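Local coordinates for nickel ABC transporter (Nickel-binding protein) (Bacillus halodurans, PDB 3T66) that probably serves as the extracellular solute-binding component of a nickel or peptide ABC importer, capturing its cargo for delivery to the membrane permease, at residues Leu26-Asp31 with Asn141-Asp146; Ala39-Thr44 with Leu173-Tyr178; Gln69-Lys74 with Glu132-Leu137. All blocks are in the same frame, centred on the assembly; numbering follows the deposited sequence.

Contact 1: residues Leu26-Asp31 with Asn141-Asp146; sequences LDPHVD and NVSIID
Polar contact between the two loops centres on the imidazole of His29, whose edge faces the backbone of Asn141-Asp146. His29 NE2 donates a weak hydrogen bond to Ser143 O, 3.4 Å long with an N-H...O angle of 148°, and His29 CD2 lies 3.2 Å from Asn141 O; both oxygens sit near the ring plane. CG of His29 is turned anti to its own carbonyl carbon (chi1 -62°), which brings the ring back toward the opposing loop although the CB points away from it. A CA-H...O contact, Asn141 CA to Pro28 O at 3.5 Å, links the two backbones.

The van der Waals contact is carried by Pro28. Its CB points toward the other loop and lies 3.2 Å from the Ser143 OG hydroxyl, itself hydrogen-bonded to Pro140 O.

Beside the histidine, OD1 of Asp27 forms a salt bridge with Arg98 of helix 89-100, and the same helix meets the His29 side chain through Ser95 and Ala99. With one weak N-H...O bond and C-H contacts at carbonyl oxygens, the polar part of this buried loop-to-loop join is probably modest.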
loop_
_atom_site.group_PDB
_atom_site.type_symbol
_atom_site.label_atom_id
_atom_site.label_comp_id
_atom_site.label_asym_id
_atom_site.label_seq_id
_atom_site.Cartn_x
_atom_site.Cartn_y
_atom_site.Cartn_z
ATOM N N LEU A 26 8.457 1.988 20.817
ATOM C CA LEU A 26 9.221 2.400 19.655
ATOM C C LEU A 26 10.185 1.286 19.325
ATOM O O LEU A 26 11.247 1.504 18.743
ATOM C CB LEU A 26 9.966 3.726 19.876
ATOM C CG LEU A 26 9.108 4.978 20.067
ATOM C CD1 LEU A 26 9.922 6.153 20.556
ATOM C CD2 LEU A 26 8.448 5.352 18.811
ATOM N N ASP A 27 9.828 0.075 19.691
ATOM C CA ASP A 27 10.615 -1.013 19.211
ATOM C C ASP A 27 10.304 -1.277 17.720
ATOM O O ASP A 27 9.268 -1.886 17.404
ATOM C CB ASP A 27 10.334 -2.232 20.037
ATOM C CG ASP A 27 11.224 -3.364 19.677
ATOM O OD1 ASP A 27 11.321 -4.293 20.494
ATOM O OD2 ASP A 27 11.844 -3.329 18.585
ATOM N N PRO A 28 11.208 -0.864 16.798
ATOM C CA PRO A 28 10.893 -1.016 15.370
ATOM C C PRO A 28 10.561 -2.449 15.004
ATOM O O PRO A 28 9.967 -2.712 13.967
ATOM C CB PRO A 28 12.191 -0.607 14.697
ATOM C CG PRO A 28 13.228 -0.956 15.683
ATOM C CD PRO A 28 12.628 -0.556 16.988
ATOM N N HIS A 29 10.934 -3.371 15.868
ATOM C CA HIS A 29 10.637 -4.765 15.625
ATOM C C HIS A 29 9.262 -5.260 16.048
ATOM O O HIS A 29 8.658 -6.022 15.315
ATOM C CB HIS A 29 11.738 -5.649 16.183
ATOM C CG HIS A 29 13.056 -5.403 15.530
ATOM N ND1 HIS A 29 14.254 -5.775 16.097
ATOM C CD2 HIS A 29 13.363 -4.772 14.372
ATOM C CE1 HIS A 29 15.245 -5.402 15.306
ATOM N NE2 HIS A 29 14.731 -4.788 14.254
ATOM N N VAL A 30 8.757 -4.820 17.197
ATOM C CA VAL A 30 7.408 -5.183 17.616
ATOM C C VAL A 30 6.370 -4.167 17.105
ATOM O O VAL A 30 5.186 -4.474 17.066
ATOM C CB VAL A 30 7.316 -5.375 19.167
ATOM N N ASP A 31 6.787 -2.961 16.766
ATOM C CA ASP A 31 5.843 -1.850 16.665
ATOM C C ASP A 31 4.678 -1.823 15.704
ATOM O O ASP A 31 3.588 -1.524 16.116
ATOM C CB ASP A 31 6.595 -0.532 16.498
ATOM N N ASN A 141 9.538 -2.709 9.571
ATOM C CA ASN A 141 9.800 -3.675 10.649
ATOM C C ASN A 141 11.174 -4.141 10.779
ATOM O O ASN A 141 11.527 -4.693 11.805
ATOM C CB ASN A 141 9.144 -4.972 10.280
ATOM C CG ASN A 141 7.753 -4.940 10.563
ATOM O OD1 ASN A 141 7.299 -3.993 11.240
ATOM N ND2 ASN A 141 7.007 -5.920 10.055
ATOM N N VAL A 142 11.902 -4.086 9.680
ATOM C CA VAL A 142 13.145 -4.726 9.640
ATOM C C VAL A 142 14.125 -3.613 9.557
ATOM O O VAL A 142 15.212 -3.752 9.027
ATOM C CB VAL A 142 13.246 -5.586 8.431
ATOM C CG1 VAL A 142 14.454 -6.462 8.564
ATOM C CG2 VAL A 142 12.080 -6.452 8.331
ATOM N N SER A 143 13.746 -2.485 10.099
ATOM C CA SER A 143 14.660 -1.392 10.079
ATOM C C SER A 143 15.802 -1.768 10.964
ATOM O O SER A 143 15.602 -2.487 11.931
ATOM C CB SER A 143 14.010 -0.145 10.595
ATOM O OG SER A 143 13.247 -0.444 11.702
ATOM N N ILE A 144 16.998 -1.311 10.596
ATOM C CA ILE A 144 18.240 -1.654 11.270
ATOM C C ILE A 144 18.512 -0.748 12.479
ATOM O O ILE A 144 18.587 0.490 12.324
ATOM C CB ILE A 144 19.382 -1.477 10.292
ATOM C CG1 ILE A 144 19.135 -2.306 9.034
ATOM C CG2 ILE A 144 20.727 -1.751 10.955
ATOM C CD1 ILE A 144 19.088 -3.762 9.241
ATOM N N ILE A 145 18.639 -1.351 13.665
ATOM C CA ILE A 145 18.938 -0.636 14.921
ATOM C C ILE A 145 20.239 -1.214 15.548
ATOM O O ILE A 145 20.660 -2.345 15.216
ATOM C CB ILE A 145 17.758 -0.708 15.923
ATOM N N ASP A 146 20.890 -0.444 16.427
ATOM C CA ASP A 146 21.994 -0.997 17.228
ATOM C C ASP A 146 21.473 -1.784 18.413
ATOM O O ASP A 146 20.911 -1.234 19.363
ATOM C CB ASP A 146 22.967 0.068 17.730
ATOM C CG ASP A 146 24.287 -0.538 18.253
ATOM O OD1 ASP A 146 24.425 -1.775 18.258
ATOM O OD2 ASP A 146 25.206 0.216 18.645
#

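Contact 2: residues Ala39-Thr44 with Leu173-Tyr178; sequences AGITET and LELVRY
Leu175, Ala39 and Ile41 bury the most surface here, with Leu175 reaching from strand 172-177 to meet the other two through separate methyl branches. Its CD1 lies 4.0 Å from Ala39 CB and 3.7 Å from Ala39 O, so this branch touches both the methyl and the carbonyl of the alanine. The second branch, CD2, packs against Ile41, with Leu175 CD2 3.6 Å from Ile41 CG1. The two side chains cross at about a right angle, which directs the leucine methyl against the shaft of the isoleucine. Ile41 CG1 stands anti to the carbonyl carbon (chi1 -62°), and this carries the end of the side chain nearer the strand than the direction of its CB would suggest.

Ala39 and Ile41 follow helix 35-38, on either side of Gly40 in sequence. Gly40 is the first residue to leave helical geometry, and its positive phi of 79°, with two bonds back into the last turn, defines a Schellman motif. The helix ends there, and both neighbours of the glycine contact the strand. Strand 172-177 pairs antiparallel with 162-168 and with 190-195, so the helix end packs on a sheet of the solute-binding fold. Backbone hydrogen bonds between Gly40 and Phe162 and between Ile41 and Gly160 tie the turn to the chain at and just before the start of strand 162-168.

Leu173, two residues before Leu175, also points its CB toward the turn: Leu173 CD1 is 4.2 Å from Ala39 CB and 4.3 Å from Ile41 CD1. Phe193 of strand 190-195 touches both Ala39 and Leu173.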
loop_
_atom_site.group_PDB
_atom_site.type_symbol
_atom_site.label_atom_id
_atom_site.label_comp_id
_atom_site.label_asym_id
_atom_site.label_seq_id
_atom_site.Cartn_x
_atom_site.Cartn_y
_atom_site.Cartn_z
ATOM N N ALA A 39 9.457 8.769 11.796
ATOM C CA ALA A 39 9.966 9.928 12.480
ATOM C C ALA A 39 11.421 10.102 12.152
ATOM O O ALA A 39 12.045 11.046 12.607
ATOM C CB ALA A 39 9.764 9.796 13.986
ATOM N N GLY A 40 11.968 9.174 11.383
ATOM C CA GLY A 40 13.337 9.305 10.885
ATOM C C GLY A 40 14.381 8.935 11.924
ATOM O O GLY A 40 15.475 9.512 11.944
ATOM N N ILE A 41 14.051 7.974 12.781
ATOM C CA ILE A 41 15.043 7.431 13.702
ATOM C C ILE A 41 15.852 6.337 13.002
ATOM O O ILE A 41 17.065 6.137 13.250
ATOM C CB ILE A 41 14.372 6.829 14.963
ATOM C CG1 ILE A 41 13.613 7.915 15.711
ATOM C CG2 ILE A 41 15.389 6.241 15.871
ATOM C CD1 ILE A 41 12.375 7.461 16.366
ATOM N N THR A 42 15.162 5.673 12.090
ATOM C CA THR A 42 15.463 4.316 11.735
ATOM C C THR A 42 15.209 4.139 10.245
ATOM O O THR A 42 14.347 4.833 9.690
ATOM C CB THR A 42 14.571 3.403 12.645
ATOM O OG1 THR A 42 15.385 2.771 13.636
ATOM C CG2 THR A 42 13.813 2.323 11.881
ATOM N N GLU A 43 15.970 3.245 9.608
ATOM C CA GLU A 43 15.928 3.013 8.154
ATOM C C GLU A 43 16.130 1.551 7.767
ATOM O O GLU A 43 16.500 0.731 8.588
ATOM C CB GLU A 43 17.030 3.820 7.497
ATOM C CG GLU A 43 16.969 5.272 7.844
ATOM C CD GLU A 43 18.217 6.029 7.457
ATOM O OE1 GLU A 43 19.327 5.474 7.611
ATOM O OE2 GLU A 43 18.096 7.186 6.996
ATOM N N THR A 44 15.970 1.216 6.499
ATOM C CA THR A 44 15.911 -0.195 6.136
ATOM C C THR A 44 17.037 -0.463 5.179
ATOM O O THR A 44 17.646 0.493 4.710
ATOM C CB THR A 44 14.573 -0.492 5.445
ATOM O OG1 THR A 44 14.366 0.517 4.459
ATOM C CG2 THR A 44 13.375 -0.492 6.474
ATOM N N LEU A 173 7.011 12.086 20.664
ATOM C CA LEU A 173 8.404 11.772 20.870
ATOM C C LEU A 173 9.193 12.980 20.412
ATOM O O LEU A 173 8.696 13.799 19.651
ATOM C CB LEU A 173 8.817 10.475 20.169
ATOM C CG LEU A 173 8.739 10.357 18.652
ATOM C CD1 LEU A 173 10.089 10.635 18.112
ATOM C CD2 LEU A 173 8.368 8.970 18.267
ATOM N N GLU A 174 10.417 13.096 20.888
ATOM C CA GLU A 174 11.223 14.280 20.625
ATOM C C GLU A 174 12.526 13.878 19.927
ATOM O O GLU A 174 13.177 12.858 20.263
ATOM C CB GLU A 174 11.528 15.043 21.935
ATOM C CG GLU A 174 10.305 15.560 22.693
ATOM C CD GLU A 174 9.584 16.676 21.967
ATOM O OE1 GLU A 174 10.103 17.105 20.891
ATOM O OE2 GLU A 174 8.517 17.141 22.490
ATOM N N LEU A 175 12.908 14.687 18.949
ATOM C CA LEU A 175 14.011 14.294 18.108
ATOM C C LEU A 175 14.901 15.461 17.852
ATOM O O LEU A 175 14.425 16.591 17.666
ATOM C CB LEU A 175 13.507 13.741 16.796
ATOM C CG LEU A 175 12.454 12.673 16.876
ATOM C CD1 LEU A 175 11.509 12.932 15.763
ATOM C CD2 LEU A 175 13.162 11.337 16.728
ATOM N N VAL A 176 16.189 15.157 17.830
ATOM C CA VAL A 176 17.242 16.138 17.743
ATOM C C VAL A 176 18.017 15.721 16.496
ATOM O O VAL A 176 18.150 14.525 16.247
ATOM C CB VAL A 176 18.148 16.124 19.041
ATOM N N ARG A 177 18.472 16.696 15.701
ATOM C CA ARG A 177 19.235 16.422 14.471
ATOM C C ARG A 177 20.429 15.602 14.839
ATOM O O ARG A 177 21.060 15.863 15.865
ATOM C CB ARG A 177 19.737 17.700 13.822
ATOM C CG ARG A 177 20.968 17.462 12.985
ATOM C CD ARG A 177 21.475 18.708 12.323
ATOM N NE ARG A 177 22.091 19.608 13.303
ATOM C CZ ARG A 177 21.567 20.755 13.747
ATOM N NH1 ARG A 177 20.412 21.209 13.302
ATOM N NH2 ARG A 177 22.237 21.466 14.634
ATOM N N TYR A 178 20.714 14.586 14.018
ATOM C CA TYR A 178 21.915 13.777 14.204
ATOM C C TYR A 178 22.987 14.279 13.247
ATOM O O TYR A 178 22.789 14.304 12.030
ATOM C CB TYR A 178 21.639 12.305 14.017
ATOM C CG TYR A 178 22.903 11.468 13.947
ATOM C CD1 TYR A 178 23.882 11.529 14.954
ATOM C CD2 TYR A 178 23.124 10.609 12.856
ATOM C CE1 TYR A 178 25.039 10.744 14.871
ATOM C CE2 TYR A 178 24.252 9.844 12.760
ATOM C CZ TYR A 178 25.211 9.904 13.754
ATOM O OH TYR A 178 26.331 9.105 13.611
#

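Contact 3: residues Gln69-Lys74 with Glu132-Leu137; sequences QHWTIK and EFISEL
Trp71 and Phe133 meet between strand 70-75, an inner strand of a four-stranded antiparallel sheet, and segment 132-137, whose last five residues have helical backbone angles. Phe133 CD2 lies over one face of the indole, 3.5 Å above its plane and offset toward the rim. The pair is oblique: the five-membered ring and the phenyl have centroids 4.6 Å apart and planes at 45°. Phe133 CG is anti to the backbone N (chi1 167°), which places CD2 over the indole, and the two side chains run past each other in opposite directions. Farther along the indole, Ile134 CG1 approaches Trp71 CZ3 to 3.6 Å.

Ile73, two residues on from Trp71, also points toward the covering segment. Its CD1 meets CD1 of Ile134 tip to tip at 4.1 Å, and the same Ile73 methyl lies at the edge of the Phe133 ring.

Around this apolar shell, Ile124 and Thr126 of strand 121-126 touch Phe133, and Trp63 of strand 60-64 packs on both Ile73 and Ile134. Trp71 NE1 makes a weak hydrogen bond to Gly68 O. Within 132-137, Glu136 N bonds to Phe133 O and Leu137 N to Ile134 O, the latter 2.7 Å long.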
loop_
_atom_site.group_PDB
_atom_site.type_symbol
_atom_site.label_atom_id
_atom_site.label_comp_id
_atom_site.label_asym_id
_atom_site.label_seq_id
_atom_site.Cartn_x
_atom_site.Cartn_y
_atom_site.Cartn_z
ATOM N N GLN A 69 17.712 -18.180 -3.679
ATOM C CA GLN A 69 17.827 -18.770 -2.355
ATOM C C GLN A 69 19.096 -18.299 -1.659
ATOM O O GLN A 69 19.086 -17.992 -0.461
ATOM C CB GLN A 69 17.805 -20.283 -2.444
ATOM C CG GLN A 69 17.965 -20.941 -1.086
ATOM C CD GLN A 69 17.476 -22.372 -1.036
ATOM O OE1 GLN A 69 17.307 -22.933 0.039
ATOM N NE2 GLN A 69 17.233 -22.962 -2.195
ATOM N N HIS A 70 20.184 -18.231 -2.411
ATOM C CA HIS A 70 21.419 -17.707 -1.868
ATOM C C HIS A 70 21.569 -16.284 -2.339
ATOM O O HIS A 70 21.751 -16.018 -3.535
ATOM C CB HIS A 70 22.596 -18.602 -2.236
ATOM C CG HIS A 70 22.360 -20.033 -1.872
ATOM N ND1 HIS A 70 22.805 -20.589 -0.687
ATOM C CD2 HIS A 70 21.673 -21.008 -2.510
ATOM C CE1 HIS A 70 22.424 -21.851 -0.623
ATOM N NE2 HIS A 70 21.722 -22.125 -1.711
ATOM N N TRP A 71 21.429 -15.392 -1.363
ATOM C CA TRP A 71 21.382 -13.977 -1.587
ATOM C C TRP A 71 22.629 -13.379 -1.048
ATOM O O TRP A 71 23.126 -13.819 -0.016
ATOM C CB TRP A 71 20.221 -13.367 -0.823
ATOM C CG TRP A 71 18.964 -13.791 -1.336
ATOM C CD1 TRP A 71 18.249 -14.887 -0.953
ATOM C CD2 TRP A 71 18.244 -13.173 -2.380
ATOM N NE1 TRP A 71 17.112 -14.976 -1.686
ATOM C CE2 TRP A 71 17.074 -13.938 -2.579
ATOM C CE3 TRP A 71 18.471 -12.043 -3.181
ATOM C CZ2 TRP A 71 16.108 -13.612 -3.555
ATOM C CZ3 TRP A 71 17.503 -11.698 -4.162
ATOM C CH2 TRP A 71 16.333 -12.484 -4.332
ATOM N N THR A 72 23.121 -12.343 -1.709
ATOM C CA THR A 72 24.315 -11.664 -1.251
ATOM C C THR A 72 24.040 -10.191 -1.166
ATOM O O THR A 72 23.617 -9.589 -2.158
ATOM C CB THR A 72 25.449 -11.856 -2.266
ATOM O OG1 THR A 72 25.971 -13.180 -2.144
ATOM C CG2 THR A 72 26.551 -10.834 -2.039
ATOM N N ILE A 73 24.310 -9.611 -0.005
ATOM C CA ILE A 73 24.074 -8.220 0.170
ATOM C C ILE A 73 25.353 -7.545 0.598
ATOM O O ILE A 73 25.827 -7.810 1.686
ATOM C CB ILE A 73 22.880 -7.996 1.145
ATOM C CG1 ILE A 73 21.642 -8.626 0.521
ATOM C CG2 ILE A 73 22.564 -6.509 1.347
ATOM C CD1 ILE A 73 20.708 -9.213 1.486
ATOM N N LYS A 74 25.907 -6.704 -0.290
ATOM C CA LYS A 74 26.912 -5.650 0.052
ATOM C C LYS A 74 26.288 -4.358 0.648
ATOM O O LYS A 74 25.391 -3.756 0.058
ATOM C CB LYS A 74 27.834 -5.290 -1.148
ATOM N N GLU A 132 11.022 -13.270 -4.008
ATOM C CA GLU A 132 10.628 -11.944 -3.617
ATOM C C GLU A 132 11.245 -11.562 -2.305
ATOM O O GLU A 132 10.778 -10.640 -1.652
ATOM C CB GLU A 132 9.114 -11.760 -3.661
ATOM C CG GLU A 132 8.260 -12.933 -3.212
ATOM C CD GLU A 132 8.021 -14.045 -4.276
ATOM O OE1 GLU A 132 6.891 -14.118 -4.855
ATOM O OE2 GLU A 132 8.946 -14.862 -4.486
ATOM N N PHE A 133 12.338 -12.244 -1.941
ATOM C CA PHE A 133 13.010 -12.009 -0.653
ATOM C C PHE A 133 13.413 -10.529 -0.427
ATOM O O PHE A 133 13.064 -9.978 0.596
ATOM C CB PHE A 133 14.189 -13.001 -0.402
ATOM C CG PHE A 133 15.091 -12.608 0.755
ATOM C CD1 PHE A 133 14.686 -12.783 2.060
ATOM C CD2 PHE A 133 16.311 -12.023 0.532
ATOM C CE1 PHE A 133 15.486 -12.365 3.148
ATOM C CE2 PHE A 133 17.124 -11.604 1.623
ATOM C CZ PHE A 133 16.711 -11.778 2.921
ATOM N N ILE A 134 14.122 -9.882 -1.362
ATOM C CA ILE A 134 14.613 -8.514 -1.132
ATOM C C ILE A 134 13.510 -7.557 -0.785
ATOM O O ILE A 134 13.628 -6.809 0.182
ATOM C CB ILE A 134 15.465 -7.952 -2.298
ATOM C CG1 ILE A 134 16.814 -8.674 -2.350
ATOM C CG2 ILE A 134 15.791 -6.472 -2.093
ATOM C CD1 ILE A 134 17.473 -8.901 -1.002
ATOM N N SER A 135 12.409 -7.605 -1.530
ATOM C CA SER A 135 11.341 -6.651 -1.303
ATOM C C SER A 135 10.808 -6.683 0.143
ATOM O O SER A 135 10.205 -5.686 0.615
ATOM C CB SER A 135 10.240 -6.794 -2.354
ATOM O OG SER A 135 9.267 -7.747 -1.971
ATOM N N GLU A 136 11.062 -7.797 0.848
ATOM C CA GLU A 136 10.651 -7.916 2.234
ATOM C C GLU A 136 11.473 -7.036 3.118
ATOM O O GLU A 136 11.003 -6.667 4.198
ATOM C CB GLU A 136 10.781 -9.323 2.780
ATOM C CG GLU A 136 9.802 -10.343 2.185
ATOM C CD GLU A 136 8.340 -10.140 2.562
ATOM O OE1 GLU A 136 8.008 -9.351 3.512
ATOM O OE2 GLU A 136 7.524 -10.808 1.889
ATOM N N LEU A 137 12.684 -6.676 2.683
ATOM C CA LEU A 137 13.553 -5.873 3.537
ATOM C C LEU A 137 13.156 -4.396 3.575
ATOM O O LEU A 137 13.666 -3.608 4.367
ATOM C CB LEU A 137 15.008 -6.094 3.167
ATOM C CG LEU A 137 15.428 -7.560 3.281
ATOM C CD1 LEU A 137 16.868 -7.798 2.836
ATOM C CD2 LEU A 137 15.218 -8.071 4.704
#

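Contacts 1 and 2 lie with centres about 12 Å apart and cross along the chain, which runs 26-31, 39-44, 69-74, 132-137, 141-146, 173-178. Helix 35-38 separates the first two segments. The pair meets directly: Ile144 N lies 2.9 Å from Glu43 O, a probable hydrogen bond, and Leu26 packs on Leu173. Contact 3 is nested inside the loops closed by both, its centre about 18 Å from contact 1 and about 26 Å from contact 2, yet it touches each: Val142 packs on Leu137, and Thr44 CB lies 3.4 Å from Leu137 O. The connection between strands 121-126 and 162-168 thereby links the four-stranded sheet to the region around strand 172-177.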